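Local coordinates for protein LAE5 (Uncultured bacterium, PDB 5JD3) that probably hydrolyses ester bonds as an esterase of the GDSL-like lipase/acylhydrolase family, recovered from a lake metagenome, at residues P158-R170 against H206-N218. Numbering follows the deposited sequence.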
loop_
_atom_site.group_PDB
_atom_site.type_symbol
_atom_site.label_atom_id
_atom_site.label_comp_id
_atom_site.label_asym_id
_atom_site.label_seq_id
_atom_site.Cartn_x
_atom_site.Cartn_y
_atom_site.Cartn_z
ATOM N N PRO A 158 0.137 -2.019 -6.527
ATOM C CA PRO A 158 0.404 -3.413 -6.172
ATOM C C PRO A 158 1.650 -3.891 -6.902
ATOM O O PRO A 158 1.998 -3.323 -7.936
ATOM C CB PRO A 158 -0.848 -4.149 -6.654
ATOM C CG PRO A 158 -1.386 -3.286 -7.751
ATOM C CD PRO A 158 -1.098 -1.877 -7.319
ATOM N N TYR A 159 2.317 -4.910 -6.377
ATOM C CA TYR A 159 3.551 -5.366 -6.993
ATOM C C TYR A 159 3.642 -6.881 -7.055
ATOM O O TYR A 159 2.904 -7.598 -6.379
ATOM C CB TYR A 159 4.764 -4.812 -6.236
ATOM C CG TYR A 159 4.926 -5.380 -4.844
ATOM C CD1 TYR A 159 5.668 -6.535 -4.623
ATOM C CD2 TYR A 159 4.336 -4.765 -3.751
ATOM C CE1 TYR A 159 5.812 -7.059 -3.354
ATOM C CE2 TYR A 159 4.482 -5.282 -2.480
ATOM C CZ TYR A 159 5.216 -6.428 -2.286
ATOM O OH TYR A 159 5.357 -6.940 -1.018
ATOM N N PHE A 160 4.566 -7.352 -7.883
ATOM C CA PHE A 160 4.943 -8.752 -7.925
ATOM C C PHE A 160 6.459 -8.797 -8.050
ATOM O O PHE A 160 7.019 -8.275 -9.011
ATOM C CB PHE A 160 4.262 -9.472 -9.089
ATOM C CG PHE A 160 4.401 -10.968 -9.048
ATOM C CD1 PHE A 160 4.288 -11.656 -7.851
ATOM C CD2 PHE A 160 4.623 -11.687 -10.210
ATOM C CE1 PHE A 160 4.410 -13.033 -7.812
ATOM C CE2 PHE A 160 4.745 -13.065 -10.178
ATOM C CZ PHE A 160 4.638 -13.737 -8.976
ATOM N N ILE A 161 7.127 -9.391 -7.067
ATOM C CA ILE A 161 8.584 -9.427 -7.077
ATOM C C ILE A 161 9.060 -10.446 -8.109
ATOM O O ILE A 161 9.548 -11.525 -7.771
ATOM C CB ILE A 161 9.158 -9.755 -5.685
ATOM C CG1 ILE A 161 8.506 -8.863 -4.628
ATOM C CG2 ILE A 161 10.667 -9.552 -5.661
ATOM C CD1 ILE A 161 9.022 -9.093 -3.224
ATOM N N GLU A 162 8.896 -10.085 -9.378
ATOM C CA GLU A 162 9.262 -10.948 -10.493
ATOM C C GLU A 162 9.669 -10.101 -11.692
ATOM O O GLU A 162 8.842 -9.390 -12.262
ATOM C CB GLU A 162 8.101 -11.873 -10.863
ATOM C CG GLU A 162 8.369 -12.749 -12.074
ATOM C CD GLU A 162 9.591 -13.628 -11.897
ATOM O OE1 GLU A 162 9.670 -14.336 -10.871
ATOM O OE2 GLU A 162 10.475 -13.608 -12.779
ATOM N N PRO A 163 10.953 -10.167 -12.074
ATOM C CA PRO A 163 11.485 -9.363 -13.180
ATOM C C PRO A 163 10.961 -9.790 -14.552
ATOM O O PRO A 163 10.946 -8.972 -15.471
ATOM C CB PRO A 163 12.998 -9.590 -13.082
ATOM C CG PRO A 163 13.141 -10.896 -12.386
ATOM C CD PRO A 163 12.001 -10.967 -11.417
ATOM N N ASN A 164 10.541 -11.045 -14.689
ATOM C CA ASN A 164 10.004 -11.527 -15.958
ATOM C C ASN A 164 8.696 -10.822 -16.305
ATOM O O ASN A 164 7.656 -11.095 -15.706
ATOM C CB ASN A 164 9.788 -13.041 -15.917
ATOM C CG ASN A 164 9.324 -13.596 -17.249
ATOM O OD1 ASN A 164 9.571 -13.003 -18.297
ATOM N ND2 ASN A 164 8.643 -14.736 -17.214
ATOM N N ARG A 165 8.756 -9.921 -17.280
ATOM C CA ARG A 165 7.615 -9.078 -17.621
ATOM C C ARG A 165 6.537 -9.824 -18.403
ATOM O O ARG A 165 5.414 -9.337 -18.535
ATOM C CB ARG A 165 8.081 -7.857 -18.417
ATOM C CG ARG A 165 9.102 -7.006 -17.684
ATOM C CD ARG A 165 8.533 -6.466 -16.383
ATOM N NE ARG A 165 7.522 -5.436 -16.608
ATOM C CZ ARG A 165 7.746 -4.132 -16.484
ATOM N NH1 ARG A 165 8.946 -3.694 -16.129
ATOM N NH2 ARG A 165 6.770 -3.263 -16.707
ATOM N N GLU A 166 6.873 -11.000 -18.923
ATOM C CA GLU A 166 5.893 -11.797 -19.653
ATOM C C GLU A 166 5.408 -12.985 -18.824
ATOM O O GLU A 166 4.788 -13.909 -19.349
ATOM C CB GLU A 166 6.469 -12.271 -20.992
ATOM C CG GLU A 166 7.914 -12.729 -20.940
ATOM C CD GLU A 166 8.556 -12.769 -22.314
ATOM O OE1 GLU A 166 7.864 -12.446 -23.304
ATOM O OE2 GLU A 166 9.752 -13.118 -22.405
ATOM N N ASP A 167 5.693 -12.951 -17.526
ATOM C CA ASP A 167 5.093 -13.896 -16.594
ATOM C C ASP A 167 3.622 -13.535 -16.428
ATOM O O ASP A 167 3.287 -12.364 -16.243
ATOM C CB ASP A 167 5.814 -13.876 -15.244
ATOM C CG ASP A 167 5.162 -14.787 -14.218
ATOM O OD1 ASP A 167 5.583 -15.959 -14.105
ATOM O OD2 ASP A 167 4.231 -14.332 -13.521
ATOM N N ALA A 168 2.756 -14.543 -16.499
ATOM C CA ALA A 168 1.309 -14.336 -16.504
ATOM C C ALA A 168 0.822 -13.475 -15.342
ATOM O O ALA A 168 -0.048 -12.624 -15.519
ATOM C CB ALA A 168 0.592 -15.678 -16.492
ATOM N N MET A 169 1.389 -13.690 -14.159
ATOM C CA MET A 169 0.970 -12.944 -12.977
ATOM C C MET A 169 1.613 -11.558 -12.913
ATOM O O MET A 169 0.975 -10.593 -12.493
ATOM C CB MET A 169 1.290 -13.733 -11.705
ATOM C CG MET A 169 0.987 -12.969 -10.427
ATOM S SD MET A 169 0.710 -14.021 -8.992
ATOM C CE MET A 169 0.807 -12.803 -7.682
ATOM N N ARG A 170 2.873 -11.460 -13.327
ATOM C CA ARG A 170 3.557 -10.171 -13.363
ATOM C C ARG A 170 2.894 -9.242 -14.374
ATOM O O ARG A 170 2.672 -8.063 -14.094
ATOM C CB ARG A 170 5.040 -10.347 -13.703
ATOM C CG ARG A 170 5.769 -9.038 -13.985
ATOM C CD ARG A 170 5.714 -8.095 -12.789
ATOM N NE ARG A 170 5.973 -6.708 -13.169
ATOM C CZ ARG A 170 7.164 -6.120 -13.108
ATOM N NH1 ARG A 170 7.296 -4.853 -13.473
ATOM N NH2 ARG A 170 8.223 -6.795 -12.680
ATOM N N HIS A 206 18.292 -11.739 -7.093
ATOM C CA HIS A 206 17.167 -12.581 -7.478
ATOM C C HIS A 206 16.060 -12.418 -6.438
ATOM O O HIS A 206 16.353 -12.230 -5.258
ATOM C CB HIS A 206 17.611 -14.044 -7.592
ATOM C CG HIS A 206 16.545 -14.970 -8.090
ATOM N ND1 HIS A 206 15.602 -15.537 -7.259
ATOM C CD2 HIS A 206 16.275 -15.432 -9.334
ATOM C CE1 HIS A 206 14.797 -16.305 -7.970
ATOM N NE2 HIS A 206 15.183 -16.259 -9.233
ATOM N N PRO A 207 14.788 -12.469 -6.874
ATOM C CA PRO A 207 13.622 -12.356 -5.987
ATOM C C PRO A 207 13.712 -13.189 -4.704
ATOM O O PRO A 207 13.181 -12.774 -3.673
ATOM C CB PRO A 207 12.479 -12.858 -6.868
ATOM C CG PRO A 207 12.876 -12.432 -8.234
ATOM C CD PRO A 207 14.385 -12.510 -8.292
ATOM N N ALA A 208 14.379 -14.338 -4.772
ATOM C CA ALA A 208 14.538 -15.212 -3.613
ATOM C C ALA A 208 15.262 -14.508 -2.468
ATOM O O ALA A 208 15.050 -14.829 -1.298
ATOM C CB ALA A 208 15.283 -16.478 -4.007
ATOM N N GLN A 209 16.114 -13.547 -2.810
ATOM C CA GLN A 209 16.856 -12.787 -1.813
ATOM C C GLN A 209 15.916 -11.902 -0.994
ATOM O O GLN A 209 16.225 -11.533 0.140
ATOM C CB GLN A 209 17.943 -11.944 -2.489
ATOM C CG GLN A 209 18.947 -11.312 -1.536
ATOM C CD GLN A 209 18.538 -9.923 -1.086
ATOM O OE1 GLN A 209 17.570 -9.353 -1.590
ATOM N NE2 GLN A 209 19.273 -9.372 -0.128
ATOM N N LEU A 210 14.763 -11.575 -1.572
ATOM C CA LEU A 210 13.770 -10.745 -0.894
ATOM C C LEU A 210 12.589 -11.553 -0.368
ATOM O O LEU A 210 12.219 -11.434 0.799
ATOM C CB LEU A 210 13.251 -9.654 -1.831
ATOM C CG LEU A 210 14.130 -8.425 -2.049
ATOM C CD1 LEU A 210 13.367 -7.375 -2.838
ATOM C CD2 LEU A 210 14.610 -7.859 -0.722
ATOM N N ALA A 211 11.994 -12.365 -1.235
ATOM C CA ALA A 211 10.780 -13.091 -0.881
ATOM C C ALA A 211 10.667 -14.417 -1.621
ATOM O O ALA A 211 10.700 -14.458 -2.851
ATOM C CB ALA A 211 9.559 -12.231 -1.164
ATOM N N TRP A 212 10.529 -15.500 -0.861
ATOM C CA TRP A 212 10.345 -16.825 -1.440
ATOM C C TRP A 212 9.093 -16.886 -2.311
ATOM O O TRP A 212 9.101 -17.503 -3.374
ATOM C CB TRP A 212 10.269 -17.889 -0.341
ATOM C CG TRP A 212 11.607 -18.375 0.140
ATOM C CD1 TRP A 212 12.832 -17.881 -0.204
ATOM C CD2 TRP A 212 11.852 -19.459 1.045
ATOM N NE1 TRP A 212 13.824 -18.588 0.435
ATOM C CE2 TRP A 212 13.248 -19.561 1.208
ATOM C CE3 TRP A 212 11.024 -20.352 1.735
ATOM C CZ2 TRP A 212 13.835 -20.521 2.031
ATOM C CZ3 TRP A 212 11.609 -21.303 2.552
ATOM C CH2 TRP A 212 13.001 -21.380 2.693
ATOM N N ASP A 213 8.022 -16.236 -1.863
ATOM C CA ASP A 213 6.765 -16.248 -2.607
ATOM C C ASP A 213 6.599 -15.009 -3.485
ATOM O O ASP A 213 5.527 -14.780 -4.045
ATOM C CB ASP A 213 5.570 -16.380 -1.651
ATOM C CG ASP A 213 5.496 -15.255 -0.624
ATOM O OD1 ASP A 213 6.123 -14.192 -0.820
ATOM O OD2 ASP A 213 4.790 -15.435 0.390
ATOM N N ARG A 214 7.660 -14.210 -3.576
ATOM C CA ARG A 214 7.685 -13.013 -4.416
ATOM C C ARG A 214 6.602 -11.997 -4.046
ATOM O O ARG A 214 6.241 -11.148 -4.860
ATOM C CB ARG A 214 7.551 -13.399 -5.893
ATOM C CG ARG A 214 8.682 -14.277 -6.405
ATOM C CD ARG A 214 8.484 -14.658 -7.865
ATOM N NE ARG A 214 7.404 -15.624 -8.044
ATOM C CZ ARG A 214 7.049 -16.136 -9.220
ATOM N NH1 ARG A 214 7.687 -15.771 -10.323
ATOM N NH2 ARG A 214 6.055 -17.011 -9.291
ATOM N N ILE A 215 6.091 -12.085 -2.821
ATOM C CA ILE A 215 5.066 -11.157 -2.351
ATOM C C ILE A 215 5.368 -10.644 -0.946
ATOM O O ILE A 215 5.414 -9.435 -0.722
ATOM C CB ILE A 215 3.666 -11.801 -2.355
ATOM C CG1 ILE A 215 3.170 -11.990 -3.789
ATOM C CG2 ILE A 215 2.683 -10.936 -1.582
ATOM C CD1 ILE A 215 3.045 -10.695 -4.567
ATOM N N HIS A 216 5.562 -11.565 -0.004
ATOM C CA HIS A 216 5.896 -11.203 1.372
ATOM C C HIS A 216 7.410 -11.187 1.567
ATOM O O HIS A 216 8.029 -12.241 1.713
ATOM C CB HIS A 216 5.252 -12.176 2.363
ATOM C CG HIS A 216 3.775 -12.337 2.183
ATOM N ND1 HIS A 216 3.221 -13.376 1.468
ATOM C CD2 HIS A 216 2.736 -11.594 2.631
ATOM C CE1 HIS A 216 1.905 -13.265 1.480
ATOM N NE2 HIS A 216 1.584 -12.192 2.179
ATOM N N PRO A 217 8.009 -9.988 1.580
ATOM C CA PRO A 217 9.467 -9.870 1.610
ATOM C C PRO A 217 10.035 -9.836 3.023
ATOM O O PRO A 217 9.279 -9.748 3.991
ATOM C CB PRO A 217 9.706 -8.538 0.907
ATOM C CG PRO A 217 8.526 -7.709 1.330
ATOM C CD PRO A 217 7.362 -8.665 1.531
ATOM N N ASN A 218 11.357 -9.905 3.134
ATOM C CA ASN A 218 12.018 -9.669 4.411
ATOM C C ASN A 218 12.015 -8.174 4.712
ATOM O O ASN A 218 11.391 -7.396 3.989
ATOM C CB ASN A 218 13.446 -10.226 4.404
ATOM C CG ASN A 218 14.257 -9.759 3.207
ATOM O OD1 ASN A 218 13.892 -8.805 2.521
ATOM N ND2 ASN A 218 15.373 -10.436 2.954
#
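I161 and R214 bring the backbones of two loops together, their CA atoms 4.6 Å apart; I161 N donates to R214 O at 3.0 Å. I161, the centre of an inverse gamma turn, sends CD1 to A211 CB (3.8 Å) and CG2 along P207. The Y159 hydroxyl gives its hydrogen to I215 O at 2.5 Å, almost in line with the carbonyl; with CG between the backbone N and carbonyl carbon (chi1 68°), the ring extends toward this oxygen. The R214 guanidinium lies with one face over F160 CZ, the planes 54° apart. Its NH1 makes a salt bridge to E162 OE1 (2.5 Å), in the guanidinium plane but from above the carboxylate plane. A leucine in place of R214 would probably leave the E162 carboxylate without this charge partner and take away the guanidinium that packs against F160 CZ. Next to R214, D213 OD1 accepts from I215 N (an Asx turn) and from H216 N, the two together an Asx motif, while OD2 takes H216 ND1 at 2.8 Å with a 172° angle. As H216 NE2 also bonds S36 OG, the geometry is consistent with the Ser-His-Asp triad of GDSL hydrolases, whose Asp-His loop is here joined to the loop leading into helix 168-187.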